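Side-chain contacts in rhodopsin (PDB 2Z73), which detects dim light for vision, using retinal isomerization to switch on G-protein signalling to phospholipase C: residues N52-Y57 and P320-A325; S263-S268 and P312-V317; F81-V86 and A306-N311; I56-K61 and Q328-V333. All blocks are in the same frame, centred on the assembly; numbering follows the deposited sequence.

Helix 31-61, the first transmembrane helix, opens two of the long loops. Its residues 52-57 meet 320-325 in interaction 1, and the overlapping 56-61 meets 328-333 in interaction 4, sharing Ile56 and Tyr57. Helix 70-87 follows, and interaction 3 closes the loop from 81-86 to the irregular segment 306-311. Residues 263-268, on helix 246-286, then start interaction 2, which ends on 312-317. Interactions 2 and 3 cross along the chain, and each is nested inside the loops closed by interactions 1 and 4. Interactions 1 and 4 tie the first helix to the cytoplasmic helix 320-329 and the turn after it, while 2 and 3 tie the sixth and second to the cytoplasmic half of the seventh.

Interaction 1. Residues N52-Y57 and P320-A325; sequences NGIVIY and PKFREA. With BOG (octyl beta-D-glucopyranoside), chain C.
Phe322 reaches from helix 320-329 to the flank of helix 31-61 and sets the far end of its ring against Val55 and Ile54. The closest approach is to backbone: CE1 of Phe322 stands 4.0 Å from CA of Val55. From there the ring tip spans two neighbouring side chains, with CZ of Phe322 4.4 Å from CB of Val55 and equally far from CG2 of Ile54. CA of Val55 and CG2 of Ile54 both approach the ring obliquely. The torsions explain the reach, since CG of Phe322 lies anti to its backbone N (chi1 -180°) and the ring is carried straight out across the gap; the CA atoms of Val55 and Phe322 remain 8.1 Å apart.

This is the phenylalanine of the NPxxY(x)5,6F motif of class A receptors, by which the amphipathic helix 8, here 320-329, is joined to the transmembrane bundle. The aromatic residue is shared rather than owned by one helix: Tyr315 of the same motif packs against it, Phe59 meets it with ring planes at about 35°, and the nearest atoms of a bound docosane and its side chain are about 4 Å apart. No hydrogen bond links the two segments, which meet through apolar contact.

Polar chemistry is kept to other sides of the short helix. Arg323 turns its guanidinium to Glu343, with NE in the salt bridge, and gives NH1 to the carbonyl oxygen of Ser316. Lys321, extended beyond CG, carries NZ to O3 of octyl glucoside, a weak hydrogen bond of 3.1 Å.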
# COMPACT_ATOMS: atom_id res chain seq x y z
N ASN A 52 6.53 2.92 9.15
CA ASN A 52 5.71 1.72 9.27
C ASN A 52 5.93 1.03 10.59
O ASN A 52 5.02 0.38 11.11
CB ASN A 52 5.98 0.77 8.09
CG ASN A 52 5.33 1.25 6.80
OD1 ASN A 52 4.11 1.43 6.72
ND2 ASN A 52 6.14 1.44 5.77
N GLY A 53 7.13 1.16 11.15
CA GLY A 53 7.40 0.54 12.43
C GLY A 53 6.52 1.20 13.48
O GLY A 53 5.91 0.54 14.32
N ILE A 54 6.46 2.53 13.42
CA ILE A 54 5.66 3.28 14.36
C ILE A 54 4.19 2.88 14.34
O ILE A 54 3.58 2.72 15.39
CB ILE A 54 5.75 4.78 14.09
CG1 ILE A 54 7.20 5.24 14.19
CG2 ILE A 54 4.87 5.54 15.06
CD1 ILE A 54 7.39 6.73 14.05
N VAL A 55 3.62 2.72 13.15
CA VAL A 55 2.22 2.33 13.08
C VAL A 55 2.06 0.95 13.68
O VAL A 55 1.18 0.73 14.52
CB VAL A 55 1.66 2.40 11.61
CG1 VAL A 55 2.74 2.08 10.61
CG2 VAL A 55 0.47 1.45 11.44
N ILE A 56 2.93 0.02 13.30
CA ILE A 56 2.84 -1.32 13.86
C ILE A 56 3.00 -1.29 15.39
O ILE A 56 2.25 -1.95 16.11
CB ILE A 56 3.93 -2.25 13.30
CG1 ILE A 56 3.72 -2.45 11.80
CG2 ILE A 56 3.88 -3.59 14.05
CD1 ILE A 56 4.75 -3.37 11.17
N TYR A 57 3.98 -0.53 15.87
CA TYR A 57 4.23 -0.43 17.31
C TYR A 57 3.01 0.17 18.00
O TYR A 57 2.42 -0.48 18.86
CB TYR A 57 5.47 0.44 17.58
CG TYR A 57 5.78 0.67 19.05
CD1 TYR A 57 5.60 1.92 19.63
CD2 TYR A 57 6.26 -0.37 19.85
CE1 TYR A 57 5.89 2.13 20.97
CE2 TYR A 57 6.54 -0.17 21.19
CZ TYR A 57 6.35 1.09 21.74
OH TYR A 57 6.63 1.30 23.08
N PRO A 320 -7.06 10.78 13.88
CA PRO A 320 -7.18 11.25 15.27
C PRO A 320 -6.62 10.34 16.36
O PRO A 320 -5.67 10.71 17.05
CB PRO A 320 -8.69 11.50 15.42
CG PRO A 320 -9.28 10.50 14.50
CD PRO A 320 -8.39 10.61 13.28
N LYS A 321 -7.20 9.15 16.54
CA LYS A 321 -6.69 8.25 17.57
C LYS A 321 -5.20 8.02 17.40
O LYS A 321 -4.45 8.06 18.37
CB LYS A 321 -7.43 6.91 17.55
CG LYS A 321 -8.76 6.93 18.30
CD LYS A 321 -9.45 5.57 18.25
CE LYS A 321 -10.77 5.60 19.00
NZ LYS A 321 -11.48 4.30 18.94
N PHE A 322 -4.77 7.79 16.17
CA PHE A 322 -3.36 7.55 15.89
C PHE A 322 -2.53 8.77 16.23
O PHE A 322 -1.45 8.66 16.82
CB PHE A 322 -3.17 7.20 14.42
CG PHE A 322 -1.74 6.92 14.04
CD1 PHE A 322 -1.03 5.90 14.65
CD2 PHE A 322 -1.11 7.68 13.07
CE1 PHE A 322 0.28 5.63 14.29
CE2 PHE A 322 0.20 7.42 12.70
CZ PHE A 322 0.90 6.40 13.32
N ARG A 323 -3.03 9.94 15.87
CA ARG A 323 -2.32 11.18 16.16
C ARG A 323 -2.24 11.38 17.66
O ARG A 323 -1.28 11.97 18.18
CB ARG A 323 -3.03 12.37 15.51
CG ARG A 323 -2.72 12.55 14.03
CD ARG A 323 -3.66 13.55 13.39
NE ARG A 323 -3.66 14.85 14.07
CZ ARG A 323 -2.69 15.76 13.99
NH1 ARG A 323 -1.61 15.53 13.25
NH2 ARG A 323 -2.81 16.90 14.64
N GLU A 324 -3.25 10.90 18.36
CA GLU A 324 -3.30 11.02 19.82
C GLU A 324 -2.10 10.25 20.34
O GLU A 324 -1.19 10.81 20.96
CB GLU A 324 -4.61 10.40 20.33
CG GLU A 324 -5.15 10.96 21.62
CD GLU A 324 -6.25 10.08 22.20
OE1 GLU A 324 -6.97 10.53 23.12
OE2 GLU A 324 -6.40 8.93 21.72
N ALA A 325 -2.09 8.95 20.07
CA ALA A 325 -1.01 8.07 20.49
C ALA A 325 0.37 8.64 20.21
O ALA A 325 1.26 8.58 21.06
CB ALA A 325 -1.18 6.70 19.79
C1 BOG C . -13.12 1.81 14.72
O1 BOG C . -12.98 1.79 13.36
C2 BOG C . -13.23 3.30 14.96
O2 BOG C . -12.04 4.05 14.52
C3 BOG C . -13.40 3.33 16.41
O3 BOG C . -13.53 4.69 16.64
C4 BOG C . -14.69 2.50 16.82
O4 BOG C . -14.86 2.53 18.20
C5 BOG C . -14.53 1.06 16.55
O5 BOG C . -14.35 1.05 15.14
C6 BOG C . -15.82 0.23 16.95
O6 BOG C . -15.57 -1.25 16.66
C1' BOG C . -12.01 0.78 13.24
C2' BOG C . -12.09 0.49 11.83
C3' BOG C . -10.69 0.71 11.38
C4' BOG C . -10.91 1.29 10.10
C5' BOG C . -9.58 1.22 9.45
C6' BOG C . -9.65 2.33 8.55
C7' BOG C . -8.30 2.30 7.96
C8' BOG C . -8.13 3.68 7.60

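Interaction 2. Residues S263-S268 and P312-V317; sequences SIVIVS and PMIYSV. With PLM (palmitic acid), chain F; TWT (docosane), chain G.
Ile314 lays its branches over Ile266, the two side chains passing at a slant. CD1 of Ile314 comes within 3.7 Å of CG2 of Ile266, and the other branch follows, CG2 of Ile314 lying 4.0 Å from that same methyl. CG1 of Ile314 stands opposite its own carbonyl carbon (chi1 -63°), and the extended continuation delivers CD1 to the facing helix. At the margin, CG1 of Val265 touches CG2 of Ile314 at 4.2 Å. Tyr315 enters at about a right angle to Ile266, its OH 4.1 Å from CD1 of Ile266.

The short helical axes are 10.4 Å apart and roughly antiparallel, at 152°; no hydrogen bond crosses the seam, which is apolar but for the Tyr315 hydroxyl at its side. Replacing Ile314 with alanine would probably open a gap beside CG2 of Ile266 and leave Val265 without its partner across the seam.

Residues 312-315 are the last four of the NPxxY sequence, and the contact joins the cytoplasmic parts of the sixth and seventh transmembrane spans, whose separation accompanies activation in class A receptors. The other flank of helix 311-318 meets bound lipid-like chains: SD of Met313 is 3.5 Å from C7 of a palmitic acid, and CB of Pro312 is 4.0 Å from C1 of docosane.

Within the bundle, Ile266 also rests on Met126 of helix 104-138 and Leu76 of helix 70-87, Tyr315 packs on Ile73 and Leu76, and Pro312 leans on Asn52 and Val55 of helix 31-61.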
# COMPACT_ATOMS: atom_id res chain seq x y z
N SER A 263 -8.89 5.75 4.00
CA SER A 263 -8.69 4.56 3.18
C SER A 263 -8.55 4.90 1.71
O SER A 263 -7.70 4.34 1.01
CB SER A 263 -9.88 3.62 3.33
OG SER A 263 -10.09 3.28 4.68
N ILE A 264 -9.41 5.80 1.24
CA ILE A 264 -9.41 6.21 -0.15
C ILE A 264 -8.15 6.97 -0.50
O ILE A 264 -7.59 6.78 -1.58
CB ILE A 264 -10.66 7.07 -0.46
CG1 ILE A 264 -11.79 6.15 -0.92
CG2 ILE A 264 -10.35 8.13 -1.53
CD1 ILE A 264 -13.11 6.87 -1.16
N VAL A 265 -7.67 7.83 0.40
CA VAL A 265 -6.46 8.57 0.08
C VAL A 265 -5.25 7.65 -0.07
O VAL A 265 -4.43 7.84 -0.97
CB VAL A 265 -6.13 9.64 1.15
CG1 VAL A 265 -4.87 10.40 0.76
CG2 VAL A 265 -7.29 10.60 1.28
N ILE A 266 -5.13 6.65 0.80
CA ILE A 266 -4.00 5.74 0.73
C ILE A 266 -4.11 4.86 -0.51
O ILE A 266 -3.09 4.45 -1.09
CB ILE A 266 -3.87 4.87 2.01
CG1 ILE A 266 -5.09 3.98 2.19
CG2 ILE A 266 -3.70 5.78 3.23
CD1 ILE A 266 -5.01 3.09 3.44
N VAL A 267 -5.35 4.58 -0.92
CA VAL A 267 -5.57 3.80 -2.14
C VAL A 267 -5.16 4.67 -3.32
O VAL A 267 -4.46 4.23 -4.23
CB VAL A 267 -7.05 3.39 -2.28
CG1 VAL A 267 -7.35 2.94 -3.70
CG2 VAL A 267 -7.35 2.24 -1.35
N SER A 268 -5.59 5.93 -3.30
CA SER A 268 -5.26 6.85 -4.38
C SER A 268 -3.76 6.98 -4.48
O SER A 268 -3.20 7.08 -5.56
CB SER A 268 -5.86 8.23 -4.10
OG SER A 268 -7.17 8.11 -3.58
N PRO A 312 1.90 5.87 6.55
CA PRO A 312 2.20 6.40 7.89
C PRO A 312 2.10 7.93 7.96
O PRO A 312 1.50 8.48 8.89
CB PRO A 312 3.61 5.88 8.15
CG PRO A 312 3.58 4.55 7.46
CD PRO A 312 2.93 4.91 6.14
N MET A 313 2.68 8.62 6.99
CA MET A 313 2.61 10.07 7.00
C MET A 313 1.17 10.53 6.78
O MET A 313 0.72 11.51 7.38
CB MET A 313 3.54 10.65 5.93
CG MET A 313 4.97 10.15 6.05
SD MET A 313 6.19 11.03 5.04
CE MET A 313 6.09 10.12 3.49
N ILE A 314 0.42 9.82 5.94
CA ILE A 314 -0.97 10.18 5.69
C ILE A 314 -1.74 10.06 7.01
O ILE A 314 -2.48 10.97 7.40
CB ILE A 314 -1.61 9.24 4.63
CG1 ILE A 314 -0.89 9.39 3.29
CG2 ILE A 314 -3.08 9.58 4.43
CD1 ILE A 314 -1.36 8.41 2.22
N TYR A 315 -1.54 8.94 7.71
CA TYR A 315 -2.18 8.68 8.99
C TYR A 315 -1.88 9.78 10.00
O TYR A 315 -2.77 10.27 10.69
CB TYR A 315 -1.68 7.37 9.60
CG TYR A 315 -1.97 6.11 8.81
CD1 TYR A 315 -1.03 5.08 8.75
CD2 TYR A 315 -3.20 5.91 8.19
CE1 TYR A 315 -1.30 3.88 8.11
CE2 TYR A 315 -3.48 4.70 7.54
CZ TYR A 315 -2.53 3.70 7.51
OH TYR A 315 -2.81 2.51 6.89
N SER A 316 -0.61 10.16 10.08
CA SER A 316 -0.17 11.17 11.05
C SER A 316 -0.80 12.55 10.91
O SER A 316 -0.77 13.34 11.86
CB SER A 316 1.36 11.31 11.02
OG SER A 316 1.79 11.98 9.86
N VAL A 317 -1.38 12.85 9.75
CA VAL A 317 -2.01 14.16 9.54
C VAL A 317 -3.52 14.10 9.48
O VAL A 317 -4.16 15.15 9.41
CB VAL A 317 -1.52 14.83 8.23
CG1 VAL A 317 -0.03 15.03 8.27
CG2 VAL A 317 -1.91 13.98 7.04
C1 PLM F . 2.90 15.50 10.24
O2 PLM F . 2.18 14.53 10.41
C2 PLM F . 4.17 15.35 9.39
C3 PLM F . 5.13 14.25 9.88
C4 PLM F . 6.50 14.43 9.24
C5 PLM F . 6.80 13.32 8.29
C6 PLM F . 8.17 13.53 7.68
C7 PLM F . 8.04 13.82 6.20
C8 PLM F . 9.40 14.04 5.53
C9 PLM F . 9.37 13.63 4.07
CA PLM F . 9.92 14.72 3.17
CB PLM F . 9.44 14.52 1.76
CC PLM F . 10.34 15.22 0.76
CD PLM F . 9.84 15.01 -0.65
CE PLM F . 9.58 16.34 -1.32
CF PLM F . 8.11 16.55 -1.62
CG PLM F . 7.85 17.90 -2.30
C1 TWT G . 4.15 8.38 11.18
C2 TWT G . 5.18 9.43 10.85
C3 TWT G . 6.36 8.75 10.18
C4 TWT G . 7.47 9.73 9.81
C5 TWT G . 8.56 8.88 9.15
C6 TWT G . 9.95 9.21 9.64
C7 TWT G . 10.51 7.94 10.32
C8 TWT G . 11.19 8.33 11.63
C9 TWT G . 12.65 7.85 11.70
C10 TWT G . 13.47 9.03 11.23
C11 TWT G . 14.21 9.84 12.30
C12 TWT G . 15.26 10.50 11.43
C13 TWT G . 16.27 11.44 12.07
C14 TWT G . 17.38 11.26 11.04
C15 TWT G . 18.80 11.66 11.38
C16 TWT G . 19.45 11.38 10.03
C17 TWT G . 20.62 12.21 9.65
C18 TWT G . 21.52 11.17 8.97
C19 TWT G . 22.84 11.71 8.45
C20 TWT G . 23.54 10.50 7.82
C21 TWT G . 24.89 10.89 7.25
C22 TWT G . 25.52 9.64 6.64

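Interaction 3. Residues F81-V86 and A306-N311; sequences FTFSLV and ASAIHN. With PLM (palmitic acid), chain E.
Ala308 presents its methyl to two consecutive residues of helix 70-87, Phe83 and Ser84, which take it from different directions. Phe83 comes obliquely, with CD2 3.8 Å from CB of Ala308 and its own CB at a similar distance, so the methyl sits by the root of the ring. Ser84 meets it with OG, 3.7 Å from CB of Ala308. That hydroxyl is turned beside its backbone N (chi1 -51°), where it bonds to the carbonyl oxygen of Asp80 in its own helix; toward Ile309 it makes only packing contact, 3.8 Å from CG2. The small side chains let the backbones approach to 6.4 Å between CA atoms of Ser84 and Ala308.

Phe81 turns the other way, toward a bound palmitic acid whose C9 lies 3.9 Å above one ring face, offset toward the rim. A serine in place of Phe81 would probably leave this stretch of the acyl chain without the flat surface it lies on.

The partner segment is the irregular part of the seventh transmembrane helix, just after Lys305, which carries the retinal in the native pigment, and leads into NPxxY. Its Ala308 carbonyl accepts a hydrogen bond from ND2 of Asn52 on helix 31-61, while Ser307 OG bonds to Gln269 on helix 246-286. Helix 70-87 itself touches helix 31-61 through Phe81 on Cys49 and helix 104-138 through Thr82 on Phe118, while its Phe83-Ser84 side meets the seventh helix.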
# COMPACT_ATOMS: atom_id res chain seq x y z
N PHE A 81 6.55 -2.02 5.43
CA PHE A 81 7.81 -2.05 6.15
C PHE A 81 8.82 -2.90 5.37
O PHE A 81 9.90 -2.44 5.03
CB PHE A 81 7.64 -2.65 7.54
CG PHE A 81 8.94 -2.77 8.30
CD1 PHE A 81 9.46 -1.68 8.98
CD2 PHE A 81 9.67 -3.95 8.26
CE1 PHE A 81 10.69 -1.76 9.60
CE2 PHE A 81 10.91 -4.04 8.88
CZ PHE A 81 11.42 -2.95 9.55
N THR A 82 8.43 -4.15 5.11
CA THR A 82 9.27 -5.11 4.41
C THR A 82 9.65 -4.64 3.01
O THR A 82 10.75 -4.90 2.54
CB THR A 82 8.57 -6.50 4.27
OG1 THR A 82 7.90 -6.83 5.49
CG2 THR A 82 9.59 -7.59 3.96
N PHE A 83 8.73 -3.96 2.33
CA PHE A 83 9.02 -3.47 0.99
C PHE A 83 10.18 -2.48 1.08
O PHE A 83 11.19 -2.60 0.39
CB PHE A 83 7.81 -2.74 0.42
CG PHE A 83 7.92 -2.43 -1.04
CD1 PHE A 83 7.32 -3.26 -1.98
CD2 PHE A 83 8.64 -1.32 -1.48
CE1 PHE A 83 7.43 -3.00 -3.34
CE2 PHE A 83 8.76 -1.05 -2.83
CZ PHE A 83 8.16 -1.89 -3.77
N SER A 84 10.01 -1.49 1.95
CA SER A 84 11.02 -0.46 2.14
C SER A 84 12.36 -1.02 2.58
O SER A 84 13.41 -0.55 2.13
CB SER A 84 10.51 0.56 3.16
OG SER A 84 9.20 1.02 2.82
N LEU A 85 12.34 -2.03 3.45
CA LEU A 85 13.57 -2.65 3.95
C LEU A 85 14.34 -3.32 2.81
O LEU A 85 15.47 -2.95 2.48
CB LEU A 85 13.25 -3.72 5.00
CG LEU A 85 14.27 -4.01 6.12
CD1 LEU A 85 14.17 -5.48 6.50
CD2 LEU A 85 15.70 -3.68 5.70
N VAL A 86 13.70 -4.34 2.24
CA VAL A 86 14.27 -5.13 1.19
C VAL A 86 14.56 -4.39 -0.12
O VAL A 86 15.56 -4.67 -0.78
CB VAL A 86 13.37 -6.34 0.88
CG1 VAL A 86 13.98 -7.18 -0.24
CG2 VAL A 86 13.20 -7.18 2.12
N ALA A 306 8.61 4.19 -3.62
CA ALA A 306 8.37 5.08 -2.50
C ALA A 306 6.94 4.94 -1.98
O ALA A 306 6.65 5.31 -0.85
CB ALA A 306 8.65 6.53 -2.91
N SER A 307 6.05 4.40 -2.80
CA SER A 307 4.66 4.24 -2.37
C SER A 307 4.56 3.65 -0.98
O SER A 307 3.75 4.08 -0.19
CB SER A 307 3.87 3.33 -3.34
OG SER A 307 2.52 3.14 -2.90
N ALA A 308 5.41 2.67 -0.68
CA ALA A 308 5.36 2.02 0.63
C ALA A 308 5.76 2.89 1.82
O ALA A 308 5.82 2.40 2.95
CB ALA A 308 6.20 0.75 0.60
N ILE A 309 6.03 4.17 1.60
CA ILE A 309 6.42 5.04 2.70
C ILE A 309 5.42 6.17 2.92
O ILE A 309 5.72 7.13 3.62
CB ILE A 309 7.76 5.75 2.43
CG1 ILE A 309 7.52 6.87 1.41
CG2 ILE A 309 8.80 4.74 1.95
CD1 ILE A 309 8.59 7.91 1.35
N HIS A 310 4.23 6.05 2.34
CA HIS A 310 3.28 7.14 2.46
C HIS A 310 2.17 7.02 3.49
O HIS A 310 1.87 7.99 4.16
CB HIS A 310 2.69 7.45 1.09
CG HIS A 310 3.68 8.08 0.15
ND1 HIS A 310 3.79 7.70 -1.17
CD2 HIS A 310 4.60 9.05 0.34
CE1 HIS A 310 4.74 8.41 -1.75
NE2 HIS A 310 5.25 9.24 -0.85
N ASN A 311 1.56 5.86 3.62
CA ASN A 311 0.47 5.70 4.56
C ASN A 311 0.76 6.25 5.95
O ASN A 311 -0.03 7.00 6.49
CB ASN A 311 0.06 4.22 4.66
CG ASN A 311 -0.31 3.64 3.31
OD1 ASN A 311 -0.46 4.36 2.33
ND2 ASN A 311 -0.48 2.32 3.26
C1 PLM E . 4.78 -7.67 20.51
O2 PLM E . 5.61 -7.41 21.37
C2 PLM E . 4.49 -6.64 19.41
C3 PLM E . 4.80 -7.15 18.00
C4 PLM E . 5.81 -6.23 17.31
C5 PLM E . 5.92 -6.54 15.84
C6 PLM E . 6.93 -5.61 15.21
C7 PLM E . 7.45 -6.21 13.92
C8 PLM E . 8.50 -5.30 13.24
C9 PLM E . 8.69 -5.65 11.77
CA PLM E . 9.82 -6.63 11.55
CB PLM E . 9.59 -7.42 10.28
CC PLM E . 10.86 -8.10 9.81
CD PLM E . 10.62 -8.90 8.54
CE PLM E . 11.70 -8.63 7.53
CF PLM E . 12.49 -9.87 7.18
CG PLM E . 13.58 -9.57 6.15

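Interaction 4. Residues I56-K61 and Q328-V333; sequences IYLFTK and QTFPWV. With PLM (palmitic acid), chain E.
With its ring swung opposite the backbone N (chi1 178°), Tyr57 meets Phe330, whose CG stands opposite its carbonyl carbon (chi1 -60°), and these two settings bring the rings together beyond the end of helix 320-329. The side chains cross at about a right angle, with ring planes at 57° and centroids 6.0 Å apart. CD1 of Tyr57 lies in the plane of the Phe330 ring, at its edge, 3.8 Å from CE2 of Phe330; relative to the tyrosine ring the approach is oblique.

Leu58 shares that edge. Its CD1 is 4.1 Å from CE2 of Phe330 and 3.4 Å from OG1 of Thr329, so a single methyl bridges two successive residues. The leucine runs alongside both residues, pointing the opposite way. It packs in addition on Ala325 and Ile326, which places it where helix 31-61 meets the concluding turn of helix 8.

On another flank of helix 31-61, CG2 of Ile56 touches C6 of a palmitic acid at 3.8 Å. One turn on, Thr60 folds its hydroxyl back to the carbonyl oxygen of Ile56, with OG1 2.6 Å from that oxygen, which also accepts the backbone N-H of Thr60.

Across the segments the contact is made without a hydrogen bond: the Thr329 hydroxyl has a weak bond to the Ala325 carbonyl of its own helix and offers Leu58 only van der Waals contact. Such apolar chemistry suits a membrane-surface helix, followed closely here by Cys336 and Cys337, the palmitoylation sites of the native protein.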
# COMPACT_ATOMS: atom_id res chain seq x y z
N ILE A 56 2.93 0.02 13.30
CA ILE A 56 2.84 -1.32 13.86
C ILE A 56 3.00 -1.29 15.39
O ILE A 56 2.25 -1.95 16.11
CB ILE A 56 3.93 -2.25 13.30
CG1 ILE A 56 3.72 -2.45 11.80
CG2 ILE A 56 3.88 -3.59 14.05
CD1 ILE A 56 4.75 -3.37 11.17
N TYR A 57 3.98 -0.53 15.87
CA TYR A 57 4.23 -0.43 17.31
C TYR A 57 3.01 0.17 18.00
O TYR A 57 2.42 -0.48 18.86
CB TYR A 57 5.47 0.44 17.58
CG TYR A 57 5.78 0.67 19.05
CD1 TYR A 57 5.60 1.92 19.63
CD2 TYR A 57 6.26 -0.37 19.85
CE1 TYR A 57 5.89 2.13 20.97
CE2 TYR A 57 6.54 -0.17 21.19
CZ TYR A 57 6.35 1.09 21.74
OH TYR A 57 6.63 1.30 23.08
N LEU A 58 2.64 1.38 17.61
CA LEU A 58 1.49 2.07 18.20
C LEU A 58 0.16 1.31 18.08
O LEU A 58 -0.58 1.20 19.05
CB LEU A 58 1.35 3.46 17.58
CG LEU A 58 1.82 4.65 18.43
CD1 LEU A 58 3.02 4.27 19.28
CD2 LEU A 58 2.16 5.82 17.52
N PHE A 59 -0.14 0.77 16.90
CA PHE A 59 -1.40 0.05 16.74
C PHE A 59 -1.51 -1.25 17.53
O PHE A 59 -2.58 -1.58 18.03
CB PHE A 59 -1.71 -0.20 15.25
CG PHE A 59 -2.51 0.91 14.60
CD1 PHE A 59 -1.91 2.10 14.21
CD2 PHE A 59 -3.88 0.77 14.41
CE1 PHE A 59 -2.66 3.13 13.62
CE2 PHE A 59 -4.64 1.79 13.83
CZ PHE A 59 -4.03 2.97 13.44
N THR A 60 -0.42 -2.00 17.65
CA THR A 60 -0.49 -3.24 18.42
C THR A 60 -0.44 -3.00 19.93
O THR A 60 -0.86 -3.85 20.71
CB THR A 60 0.68 -4.21 18.10
OG1 THR A 60 1.91 -3.50 18.11
CG2 THR A 60 0.48 -4.88 16.76
N LYS A 61 0.02 -1.82 20.35
CA LYS A 61 0.13 -1.55 21.77
C LYS A 61 -0.82 -0.53 22.40
O LYS A 61 -0.85 -0.41 23.63
CB LYS A 61 1.58 -1.17 22.09
CG LYS A 61 2.55 -2.31 21.81
CD LYS A 61 2.16 -3.56 22.60
CE LYS A 61 2.97 -4.77 22.17
NZ LYS A 61 2.57 -6.00 22.91
N GLN A 328 1.44 11.18 22.56
CA GLN A 328 1.70 10.55 23.85
C GLN A 328 2.95 9.68 23.90
O GLN A 328 3.38 9.30 24.98
CB GLN A 328 0.49 9.70 24.26
CG GLN A 328 -0.74 10.47 24.70
CD GLN A 328 -2.02 9.67 24.56
OE1 GLN A 328 -2.95 9.84 25.34
NE2 GLN A 328 -2.08 8.80 23.56
N THR A 329 3.54 9.35 22.75
CA THR A 329 4.73 8.50 22.78
C THR A 329 5.94 9.04 21.99
O THR A 329 7.07 8.96 22.46
CB THR A 329 4.37 7.08 22.29
OG1 THR A 329 4.27 7.05 20.86
CG2 THR A 329 3.04 6.65 22.86
N PHE A 330 5.71 9.58 20.80
CA PHE A 330 6.78 10.13 19.98
C PHE A 330 6.37 11.53 19.52
O PHE A 330 6.53 11.89 18.35
CB PHE A 330 7.04 9.22 18.77
CG PHE A 330 7.46 7.83 19.14
CD1 PHE A 330 8.70 7.59 19.72
CD2 PHE A 330 6.59 6.76 18.95
CE1 PHE A 330 9.07 6.30 20.11
CE2 PHE A 330 6.95 5.47 19.33
CZ PHE A 330 8.20 5.24 19.91
N PRO A 331 5.87 12.35 20.45
CA PRO A 331 5.42 13.71 20.18
C PRO A 331 6.25 14.57 19.22
O PRO A 331 5.69 15.44 18.56
CB PRO A 331 5.33 14.33 21.58
CG PRO A 331 6.35 13.57 22.36
CD PRO A 331 6.07 12.17 21.90
N TRP A 332 7.55 14.35 19.12
CA TRP A 332 8.33 15.19 18.22
C TRP A 332 7.85 15.05 16.79
O TRP A 332 7.92 16.00 16.02
CB TRP A 332 9.83 14.85 18.28
CG TRP A 332 10.19 13.50 17.76
CD1 TRP A 332 10.33 12.35 18.48
CD2 TRP A 332 10.44 13.15 16.39
NE1 TRP A 332 10.65 11.30 17.65
CE2 TRP A 332 10.72 11.76 16.36
CE3 TRP A 332 10.44 13.86 15.19
CZ2 TRP A 332 11.01 11.08 15.17
CZ3 TRP A 332 10.73 13.19 14.00
CH2 TRP A 332 11.01 11.81 14.01
N VAL A 333 7.33 13.88 16.45
CA VAL A 333 6.84 13.62 15.11
C VAL A 333 5.68 14.54 14.70
O VAL A 333 5.57 14.92 13.54
CB VAL A 333 6.38 12.16 14.95
CG1 VAL A 333 6.01 11.90 13.50
CG2 VAL A 333 7.48 11.21 15.39
C1 PLM E . 4.78 -7.67 20.51
O2 PLM E . 5.61 -7.41 21.37
C2 PLM E . 4.49 -6.64 19.41
C3 PLM E . 4.80 -7.15 18.00
C4 PLM E . 5.81 -6.23 17.31
C5 PLM E . 5.92 -6.54 15.84
C6 PLM E . 6.93 -5.61 15.21
C7 PLM E . 7.45 -6.21 13.92
C8 PLM E . 8.50 -5.30 13.24
C9 PLM E . 8.69 -5.65 11.77
CA PLM E . 9.82 -6.63 11.55
CB PLM E . 9.59 -7.42 10.28
CC PLM E . 10.86 -8.10 9.81
CD PLM E . 10.62 -8.90 8.54
CE PLM E . 11.70 -8.63 7.53
CF PLM E . 12.49 -9.87 7.18
CG PLM E . 13.58 -9.57 6.15